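Local coordinates for guanine nucleotide exchange protein (Legionella pneumophila, PDB 1XSZ) that probably acts as a guanine nucleotide exchange factor for ADP-ribosylation factor, carrying a Sec7 domain and a second domain that caps the active site, at residues G204-S209 with Q293-I298; N24-I29 with E42-F47; D162-N167 with K180-L185. All coordinates share one frame; numbering follows the deposited sequence. Where two conformers were deposited one is given.

Interaction 1. Residues G204-S209 with Q293-I298; sequences GYELTS and QPRVII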
loop_
_atom_site.group_PDB
_atom_site.type_symbol
_atom_site.label_atom_id
_atom_site.label_comp_id
_atom_site.label_asym_id
_atom_site.label_seq_id
_atom_site.Cartn_x
_atom_site.Cartn_y
_atom_site.Cartn_z
ATOM N N GLY A 204 7.857 -6.547 -5.165
ATOM C CA GLY A 204 8.888 -7.185 -4.364
ATOM C C GLY A 204 8.713 -8.670 -4.143
ATOM O O GLY A 204 8.142 -9.371 -4.974
ATOM N N TYR A 205 9.219 -9.146 -3.012
ATOM C CA TYR A 205 9.126 -10.551 -2.641
ATOM C C TYR A 205 8.040 -10.725 -1.592
ATOM O O TYR A 205 8.026 -10.004 -0.587
ATOM C CB TYR A 205 10.434 -11.036 -1.996
ATOM C CG TYR A 205 11.694 -10.799 -2.793
ATOM C CD1 TYR A 205 12.021 -11.613 -3.873
ATOM C CD2 TYR A 205 12.571 -9.777 -2.448
ATOM C CE1 TYR A 205 13.194 -11.414 -4.590
ATOM C CE2 TYR A 205 13.746 -9.564 -3.156
ATOM C CZ TYR A 205 14.054 -10.388 -4.226
ATOM O OH TYR A 205 15.225 -10.189 -4.911
ATOM N N GLU A 206 7.121 -11.654 -1.821
ATOM C CA GLU A 206 6.103 -11.909 -0.823
ATOM C C GLU A 206 6.185 -13.352 -0.380
ATOM O O GLU A 206 6.219 -14.264 -1.211
ATOM C CB GLU A 206 4.684 -11.653 -1.336
ATOM C CG GLU A 206 3.654 -11.861 -0.219
ATOM C CD GLU A 206 2.211 -11.704 -0.655
ATOM O OE1 GLU A 206 1.333 -11.734 0.235
ATOM O OE2 GLU A 206 1.949 -11.561 -1.867
ATOM N N LEU A 207 6.258 -13.545 0.931
ATOM C CA LEU A 207 6.263 -14.870 1.510
ATOM C C LEU A 207 4.921 -14.958 2.222
ATOM O O LEU A 207 4.545 -14.060 2.987
ATOM C CB LEU A 207 7.402 -15.035 2.521
ATOM C CG LEU A 207 8.817 -14.924 1.949
ATOM C CD1 LEU A 207 9.324 -13.497 2.107
ATOM C CD2 LEU A 207 9.748 -15.902 2.662
ATOM N N THR A 208 4.176 -16.018 1.959
ATOM C CA THR A 208 2.891 -16.199 2.604
ATOM C C THR A 208 2.462 -17.640 2.437
ATOM O O THR A 208 2.480 -18.179 1.328
ATOM C CB THR A 208 1.818 -15.240 2.019
ATOM O OG1 THR A 208 0.586 -15.445 2.719
ATOM C CG2 THR A 208 1.598 -15.485 0.525
ATOM N N SER A 209 2.094 -18.273 3.544
ATOM C CA SER A 209 1.677 -19.666 3.502
ATOM C C SER A 209 1.028 -20.059 4.812
ATOM O O SER A 209 1.050 -19.300 5.787
ATOM C CB SER A 209 2.878 -20.584 3.260
ATOM O OG SER A 209 3.595 -20.781 4.468
ATOM N N GLN A 293 -3.747 -16.195 5.885
ATOM C CA GLN A 293 -2.320 -16.450 6.034
ATOM C C GLN A 293 -1.486 -15.228 6.370
ATOM O O GLN A 293 -1.797 -14.117 5.949
ATOM C CB GLN A 293 -1.750 -17.041 4.739
ATOM C CG GLN A 293 -2.409 -18.316 4.277
ATOM C CD GLN A 293 -1.975 -18.737 2.884
ATOM O OE1 GLN A 293 -1.101 -18.120 2.263
ATOM N NE2 GLN A 293 -2.586 -19.798 2.387
ATOM N N PRO A 294 -0.416 -15.417 7.155
ATOM C CA PRO A 294 0.444 -14.286 7.488
ATOM C C PRO A 294 1.193 -13.945 6.198
ATOM O O PRO A 294 1.285 -14.779 5.284
ATOM C CB PRO A 294 1.369 -14.856 8.561
ATOM C CG PRO A 294 1.436 -16.307 8.210
ATOM C CD PRO A 294 0.007 -16.632 7.873
ATOM N N ARG A 295 1.727 -12.735 6.117
ATOM C CA ARG A 295 2.453 -12.313 4.932
ATOM C C ARG A 295 3.667 -11.498 5.314
ATOM O O ARG A 295 3.642 -10.773 6.307
ATOM C CB ARG A 295 1.578 -11.421 4.046
ATOM C CG ARG A 295 0.236 -11.987 3.650
ATOM C CD ARG A 295 -0.721 -10.852 3.312
ATOM N NE ARG A 295 -0.261 -10.047 2.182
ATOM C CZ ARG A 295 -0.636 -8.790 1.962
ATOM N NH1 ARG A 295 -1.465 -8.189 2.801
ATOM N NH2 ARG A 295 -0.197 -8.143 0.891
ATOM N N VAL A 296 4.725 -11.621 4.524
ATOM C CA VAL A 296 5.923 -10.824 4.703
ATOM C C VAL A 296 6.217 -10.285 3.306
ATOM O O VAL A 296 6.302 -11.051 2.344
ATOM C CB VAL A 296 7.119 -11.654 5.207
ATOM C CG1 VAL A 296 8.370 -10.780 5.246
ATOM C CG2 VAL A 296 6.818 -12.215 6.601
ATOM N N ILE A 297 6.329 -8.967 3.187
ATOM C CA ILE A 297 6.607 -8.328 1.908
ATOM C C ILE A 297 7.941 -7.605 2.039
ATOM O O ILE A 297 8.100 -6.728 2.895
ATOM C CB ILE A 297 5.494 -7.319 1.522
ATOM C CG1 ILE A 297 4.149 -8.047 1.401
ATOM C CG2 ILE A 297 5.849 -6.638 0.209
ATOM C CD1 ILE A 297 2.963 -7.132 1.124
ATOM N N ILE A 298 8.894 -7.977 1.190
ATOM C CA ILE A 298 10.236 -7.406 1.211
ATOM C C ILE A 298 10.496 -6.655 -0.082
ATOM O O ILE A 298 10.370 -7.221 -1.169
ATOM C CB ILE A 298 11.290 -8.524 1.377
ATOM C CG1 ILE A 298 10.992 -9.318 2.650
ATOM C CG2 ILE A 298 12.686 -7.929 1.422
ATOM C CD1 ILE A 298 11.907 -10.514 2.873
HETATM O O HOH W 1 0.033 -8.911 -1.908
#

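Interaction 2. Residues N24-I29 with E42-F47; sequences NGINKI and EEIAEF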
loop_
_atom_site.group_PDB
_atom_site.type_symbol
_atom_site.label_atom_id
_atom_site.label_comp_id
_atom_site.label_asym_id
_atom_site.label_seq_id
_atom_site.Cartn_x
_atom_site.Cartn_y
_atom_site.Cartn_z
ATOM N N ASN A 24 9.258 4.074 -17.299
ATOM C CA ASN A 24 9.524 4.564 -18.645
ATOM C C ASN A 24 8.344 5.354 -19.192
ATOM O O ASN A 24 8.530 6.335 -19.913
ATOM C CB ASN A 24 9.866 3.412 -19.593
ATOM C CG ASN A 24 11.214 2.795 -19.290
ATOM O OD1 ASN A 24 12.125 3.471 -18.815
ATOM N ND2 ASN A 24 11.355 1.506 -19.578
ATOM N N GLY A 25 7.132 4.929 -18.848
ATOM C CA GLY A 25 5.948 5.636 -19.305
ATOM C C GLY A 25 5.868 7.005 -18.647
ATOM O O GLY A 25 5.574 8.012 -19.300
ATOM N N ILE A 26 6.133 7.041 -17.346
ATOM C CA ILE A 26 6.108 8.289 -16.593
ATOM C C ILE A 26 7.162 9.241 -17.157
ATOM O O ILE A 26 6.891 10.423 -17.373
ATOM C CB ILE A 26 6.389 8.034 -15.088
ATOM C CG1 ILE A 26 5.243 7.219 -14.477
ATOM C CG2 ILE A 26 6.578 9.356 -14.351
ATOM C CD1 ILE A 26 3.896 7.928 -14.486
ATOM N N ASN A 27 8.360 8.722 -17.404
ATOM C CA ASN A 27 9.434 9.544 -17.947
ATOM C C ASN A 27 9.074 10.129 -19.308
ATOM O O ASN A 27 9.419 11.274 -19.606
ATOM C CB ASN A 27 10.730 8.734 -18.047
ATOM C CG ASN A 27 11.394 8.534 -16.696
ATOM O OD1 ASN A 27 12.358 7.780 -16.569
ATOM N ND2 ASN A 27 10.882 9.218 -15.679
ATOM N N LYS A 28 8.387 9.349 -20.136
ATOM C CA LYS A 28 7.989 9.829 -21.453
ATOM C C LYS A 28 7.025 11.003 -21.323
ATOM O O LYS A 28 7.147 11.998 -22.037
ATOM C CB LYS A 28 7.339 8.705 -22.262
ATOM C CG LYS A 28 8.326 7.674 -22.783
ATOM C CD LYS A 28 7.642 6.663 -23.689
ATOM C CE LYS A 28 8.653 5.734 -24.341
ATOM N NZ LYS A 28 9.458 4.987 -23.337
ATOM N N ILE A 29 6.069 10.887 -20.408
ATOM C CA ILE A 29 5.103 11.958 -20.193
ATOM C C ILE A 29 5.848 13.207 -19.734
ATOM O O ILE A 29 5.593 14.307 -20.224
ATOM C CB ILE A 29 4.060 11.582 -19.115
ATOM C CG1 ILE A 29 3.150 10.471 -19.640
ATOM C CG2 ILE A 29 3.234 12.815 -18.735
ATOM C CD1 ILE A 29 2.199 9.914 -18.593
ATOM N N GLU A 42 -0.048 17.218 -13.064
ATOM C CA GLU A 42 -1.458 17.218 -13.421
ATOM C C GLU A 42 -1.677 16.413 -14.699
ATOM O O GLU A 42 -2.717 15.775 -14.876
ATOM C CB GLU A 42 -1.966 18.654 -13.606
ATOM C CG GLU A 42 -1.906 19.495 -12.332
ATOM C CD GLU A 42 -0.639 20.329 -12.221
ATOM O OE1 GLU A 42 0.465 19.803 -12.484
ATOM O OE2 GLU A 42 -0.748 21.519 -11.857
ATOM N N GLU A 43 -0.683 16.429 -15.581
ATOM C CA GLU A 43 -0.779 15.703 -16.839
ATOM C C GLU A 43 -0.706 14.190 -16.618
ATOM O O GLU A 43 -1.411 13.429 -17.271
ATOM C CB GLU A 43 0.329 16.154 -17.795
ATOM C CG GLU A 43 0.034 15.824 -19.249
ATOM C CD GLU A 43 -1.178 16.573 -19.789
ATOM O OE1 GLU A 43 -1.826 16.058 -20.721
ATOM O OE2 GLU A 43 -1.478 17.679 -19.290
ATOM N N ILE A 44 0.159 13.754 -15.706
ATOM C CA ILE A 44 0.265 12.330 -15.417
ATOM C C ILE A 44 -1.072 11.857 -14.835
ATOM O O ILE A 44 -1.614 10.834 -15.250
ATOM C CB ILE A 44 1.396 12.049 -14.405
ATOM C CG1 ILE A 44 2.752 12.381 -15.037
ATOM C CG2 ILE A 44 1.345 10.592 -13.951
ATOM C CD1 ILE A 44 3.905 12.358 -14.053
ATOM N N ALA A 45 -1.606 12.618 -13.886
ATOM C CA ALA A 45 -2.879 12.267 -13.265
ATOM C C ALA A 45 -3.998 12.204 -14.299
ATOM O O ALA A 45 -4.814 11.283 -14.281
ATOM C CB ALA A 45 -3.225 13.278 -12.174
ATOM N N GLU A 46 -4.035 13.176 -15.203
ATOM C CA GLU A 46 -5.069 13.194 -16.230
ATOM C C GLU A 46 -4.937 11.999 -17.169
ATOM O O GLU A 46 -5.940 11.448 -17.615
ATOM C CB GLU A 46 -4.999 14.501 -17.027
ATOM C CG GLU A 46 -6.100 14.669 -18.072
ATOM C CD GLU A 46 -7.492 14.689 -17.467
ATOM O OE1 GLU A 46 -7.705 15.422 -16.476
ATOM O OE2 GLU A 46 -8.381 13.984 -17.991
ATOM N N PHE A 47 -3.702 11.595 -17.459
ATOM C CA PHE A 47 -3.474 10.456 -18.341
ATOM C C PHE A 47 -4.012 9.179 -17.690
ATOM O O PHE A 47 -4.608 8.340 -18.357
ATOM C CB PHE A 47 -1.978 10.294 -18.639
ATOM C CG PHE A 47 -1.690 9.427 -19.837
ATOM C CD1 PHE A 47 -1.865 9.924 -21.128
ATOM C CD2 PHE A 47 -1.273 8.111 -19.679
ATOM C CE1 PHE A 47 -1.626 9.119 -22.243
ATOM C CE2 PHE A 47 -1.032 7.298 -20.790
ATOM C CZ PHE A 47 -1.210 7.804 -22.073
#

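Interaction 3. Residues D162-N167 with K180-L185; sequences DGLKRN and KFLEEL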
loop_
_atom_site.group_PDB
_atom_site.type_symbol
_atom_site.label_atom_id
_atom_site.label_comp_id
_atom_site.label_asym_id
_atom_site.label_seq_id
_atom_site.Cartn_x
_atom_site.Cartn_y
_atom_site.Cartn_z
ATOM N N ASP A 162 -25.502 3.524 17.898
ATOM C CA ASP A 162 -25.203 4.186 19.160
ATOM C C ASP A 162 -23.721 3.997 19.472
ATOM O O ASP A 162 -23.062 4.901 19.990
ATOM C CB ASP A 162 -26.066 3.614 20.288
ATOM C CG ASP A 162 -27.531 3.966 20.128
ATOM O OD1 ASP A 162 -27.841 5.169 20.009
ATOM O OD2 ASP A 162 -28.374 3.043 20.122
ATOM N N GLY A 163 -23.197 2.819 19.145
ATOM C CA GLY A 163 -21.788 2.554 19.378
ATOM C C GLY A 163 -20.917 3.443 18.504
ATOM O O GLY A 163 -19.857 3.903 18.924
ATOM N N LEU A 164 -21.356 3.682 17.271
ATOM C CA LEU A 164 -20.598 4.535 16.366
ATOM C C LEU A 164 -20.518 5.951 16.937
ATOM O O LEU A 164 -19.450 6.556 16.966
ATOM C CB LEU A 164 -21.256 4.579 14.980
ATOM C CG LEU A 164 -20.556 5.490 13.964
ATOM C CD1 LEU A 164 -19.170 4.941 13.632
ATOM C CD2 LEU A 164 -21.401 5.599 12.700
ATOM N N LYS A 165 -21.655 6.465 17.398
ATOM C CA LYS A 165 -21.703 7.809 17.960
ATOM C C LYS A 165 -20.837 7.931 19.208
ATOM O O LYS A 165 -20.137 8.925 19.386
ATOM C CB LYS A 165 -23.154 8.197 18.271
ATOM C CG LYS A 165 -24.001 8.380 17.016
ATOM C CD LYS A 165 -25.417 8.869 17.316
ATOM C CE LYS A 165 -26.256 7.810 18.005
ATOM N NZ LYS A 165 -27.650 8.292 18.234
ATOM N N ARG A 166 -20.868 6.912 20.060
ATOM C CA ARG A 166 -20.073 6.938 21.282
ATOM C C ARG A 166 -18.578 6.938 20.986
ATOM O O ARG A 166 -17.814 7.716 21.562
ATOM C CB ARG A 166 -20.413 5.735 22.170
ATOM C CG ARG A 166 -19.590 5.685 23.451
ATOM C CD ARG A 166 -19.930 4.494 24.346
ATOM N NE ARG A 166 -19.576 3.207 23.752
ATOM C CZ ARG A 166 -20.418 2.433 23.077
ATOM N NH1 ARG A 166 -21.679 2.812 22.905
ATOM N NH2 ARG A 166 -20.004 1.276 22.577
ATOM N N ASN A 167 -18.161 6.068 20.073
ATOM C CA ASN A 167 -16.753 5.958 19.731
ATOM C C ASN A 167 -16.160 7.145 18.982
ATOM O O ASN A 167 -14.954 7.390 19.062
ATOM C CB ASN A 167 -16.522 4.659 18.954
ATOM C CG ASN A 167 -16.422 3.453 19.869
ATOM O OD1 ASN A 167 -15.395 3.242 20.522
ATOM N ND2 ASN A 167 -17.488 2.669 19.937
ATOM N N LYS A 180 -27.303 12.945 13.555
ATOM C CA LYS A 180 -28.061 12.495 12.394
ATOM C C LYS A 180 -27.163 12.216 11.198
ATOM O O LYS A 180 -27.525 11.449 10.303
ATOM C CB LYS A 180 -29.137 13.526 12.041
ATOM C CG LYS A 180 -30.102 13.784 13.194
ATOM C CD LYS A 180 -30.622 12.474 13.773
ATOM C CE LYS A 180 -31.308 12.684 15.112
ATOM N NZ LYS A 180 -31.707 11.391 15.733
ATOM N N PHE A 181 -25.993 12.837 11.182
ATOM C CA PHE A 181 -25.043 12.608 10.106
ATOM C C PHE A 181 -24.477 11.199 10.292
ATOM O O PHE A 181 -24.392 10.414 9.342
ATOM C CB PHE A 181 -23.911 13.634 10.167
ATOM C CG PHE A 181 -22.779 13.338 9.227
ATOM C CD1 PHE A 181 -22.956 13.419 7.851
ATOM C CD2 PHE A 181 -21.538 12.956 9.721
ATOM C CE1 PHE A 181 -21.909 13.122 6.977
ATOM C CE2 PHE A 181 -20.489 12.657 8.860
ATOM C CZ PHE A 181 -20.675 12.741 7.484
ATOM N N LEU A 182 -24.100 10.874 11.524
ATOM C CA LEU A 182 -23.553 9.555 11.807
ATOM C C LEU A 182 -24.600 8.461 11.631
ATOM O O LEU A 182 -24.282 7.361 11.182
ATOM C CB LEU A 182 -22.958 9.512 13.221
ATOM C CG LEU A 182 -21.687 10.348 13.417
ATOM C CD1 LEU A 182 -21.131 10.111 14.817
ATOM C CD2 LEU A 182 -20.647 9.960 12.372
ATOM N N GLU A 183 -25.849 8.754 11.976
ATOM C CA GLU A 183 -26.914 7.771 11.823
ATOM C C GLU A 183 -27.100 7.463 10.335
ATOM O O GLU A 183 -27.315 6.313 9.940
ATOM C CB GLU A 183 -28.212 8.303 12.446
ATOM C CG GLU A 183 -28.153 8.343 13.975
ATOM C CD GLU A 183 -29.371 8.980 14.618
ATOM O OE1 GLU A 183 -30.503 8.713 14.159
ATOM O OE2 GLU A 183 -29.193 9.734 15.599
ATOM N N GLU A 184 -26.996 8.496 9.511
ATOM C CA GLU A 184 -27.129 8.343 8.071
ATOM C C GLU A 184 -25.945 7.557 7.501
ATOM O O GLU A 184 -26.124 6.653 6.686
ATOM C CB GLU A 184 -27.213 9.720 7.424
ATOM C CG GLU A 184 -26.849 9.745 5.967
ATOM C CD GLU A 184 -26.904 11.141 5.407
ATOM O OE1 GLU A 184 -26.818 12.105 6.202
ATOM O OE2 GLU A 184 -27.018 11.271 4.179
ATOM N N LEU A 185 -24.739 7.910 7.934
ATOM C CA LEU A 185 -23.527 7.235 7.475
ATOM C C LEU A 185 -23.616 5.742 7.785
ATOM O O LEU A 185 -23.359 4.895 6.926
ATOM C CB LEU A 185 -22.303 7.854 8.164
ATOM C CG LEU A 185 -20.910 7.308 7.845
ATOM C CD1 LEU A 185 -19.871 8.343 8.231
ATOM C CD2 LEU A 185 -20.664 5.998 8.594
#

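Interaction 1. Residues G204-S209 with Q293-I298
Glu-206 and Arg-295 meet on one face of an antiparallel strand pair, their carboxylate and guanidinium planes turned 64° apart. The chain of Glu-206 is stretched out, CG anti to its backbone N (chi1 -177°), which carries the acid across to strand 295-300. There OE1 lies at the edge of the guanidinium and in its plane, and takes the N-H of Arg-295 NE at 3.0 Å in a nearly straight hydrogen bond that is part of a salt bridge; seen from the acid, that donor stands above the carboxylate plane. Asn-323 binds OE2 of Glu-206, Gly-104 O accepts from NH2 of Arg-295, and Tyr-280 offers a cation-pi partner to the arginine. On the same face Thr-208 has OG1 anti to its backbone N, and the hydroxyl donates to Pro-294 O (2.7 Å) from a position tilted 31° from the carbonyl plane. The side chains of Gln-293 and Thr-208 cross at about a right angle.

The other face is apolar. Leu-207 CD1 meets the end of Ile-298, CD1 to CD1 at 4.0 Å, and Tyr-205 lays ring atom CD2 4.2 Å from Ile-298 CB, while its hydroxyl goes on to Leu-335 O. Helix 306-315 covers Tyr-205 and Ile-298, and helix 216-224 covers Val-296. Between the faces run two hydrogen-bonded pairs: Tyr-205 with Ile-298, where Tyr-205 N reaches Ile-298 O at 2.9 Å, and Leu-207 with Val-296. Together they join neighbouring strands of the six-stranded antiparallel sheet in the RalF capping domain.

Chemically the contact is two-sided: hydrocarbon faces the helices, while the opposite face holds a buried glutamate whose charge is probably balanced by Arg-295 and whose second oxygen has its own amide donor.

Interaction 2. Residues N24-I29 with E42-F47
Ile-29 and Ile-44 have first torsions both near -70°, which sets CG1 beside the backbone N and CG2 anti to it, and the methyl CG2 of Ile-29 comes to rest 3.8 Å from CG1 of Ile-44. This is apolar packing between two helices of the all-helical Sec7 domain, 22-35 and 40-50, consecutive in the chain and joined by a short turn. Their local axes run at 126° to one another and pass 10.4 Å apart, a steep crossing in which a few branched side chains fill the gap.

Ile-26 does not start out aimed at the partner helix, but its second torsion (chi2 -64°) folds CD1 round until it meets CG2 of Ile-44 at 3.7 Å. The two isoleucines cross at about a right angle and touch twice, since CG2 of Ile-26 also lies 4.0 Å from CD1 of Ile-44. Ile-44 is thus gripped along its length, by Ile-26 at its branch methyl and its tip, and by Ile-29 in between.

Other helices close the surroundings. Ile-7 of helix 5-9 touches Ile-29, Glu-43 and Phe-47, Ile-14 of helix 11-20 backs Ile-29 and Phe-47, and Val-74 of helix 69-80 packs on Ile-44. Glu-43 skirts Ile-29 with its aliphatic CG, while its OE1 is held by His-4 N. Farther along helix 40-50, Phe-47 sets its ring beside Ile-29, whose extended chain ends with CD1 4.1 Å from ring atom CD2 of Phe-47.

Interaction 3. Residues D162-N167 with K180-L185
The carboxylate of Glu-183 takes ammonium groups from both helices. Lys-180, one turn earlier in the same helix, places NZ on the syn side of OE2 at 3.0 Å, 21° out of the carboxylate plane. From helix 161-167 comes Lys-165, whose NZ approaches the same oxygen, Glu-183 OE2, at 3.4 Å: a salt bridge whose hydrogen bond is weak. Asp-162 completes the network by drawing Lys-165 NZ with its OD1 at 3.6 Å, so two acids and two lysines follow one another in a chain of opposite charges across the gap. The bases sit 5.7 Å apart, NZ of Lys-165 to NZ of Lys-180, a closeness that the acid between them probably makes tolerable. Within helix 161-167, Asn-167 ND2 and Asn-167 N reach Gly-163 O from opposite faces of its carbonyl plane.

Lys-165 reaches its place by bending at CG-CD (chi3 -69°), and the stem of that chain serves as apolar surface. Its CG lies 4.0 Å from CD1 of Leu-182, the two side chains meeting at a slant. Beside it Leu-164 brings CD2 over the second helix, where it touches the backbone carbonyl Leu-182 O at 3.7 Å and crosses Leu-185 at about a right angle, CD2 to CD2 at 4.2 Å. The contact therefore has a leucine interior and a charged border.

The local helix axes lie 9.6 Å apart at 130°. Both helices belong to the Sec7 domain and come one after the other in its chain. Helix 131-149 packs against the pair, with Leu-137 on Leu-182 and Leu-185; helix 89-98 adds Phe-89 and Val-90 to Leu-185, and Met-159, just ahead of helix 161-167, packs on Leu-164.

Along the chain the contacts come in series: interaction 2, then interaction 3, then interaction 1. Interactions 2 and 3 both pack consecutive helices of the Sec7 domain, yet their centres lie about 41 Å apart, so each is a local packing in a separate part of that domain. Interaction 1 belongs to the capping domain, its centre about 31 Å from that of interaction 2 and 37 Å from that of interaction 3; none touches another. Helix 179-191 of interaction 3 is followed directly by strand 204-208 of interaction 1, where the chain passes from helical domain to sheet. The three thus sample both halves of a protein whose second domain covers the active site.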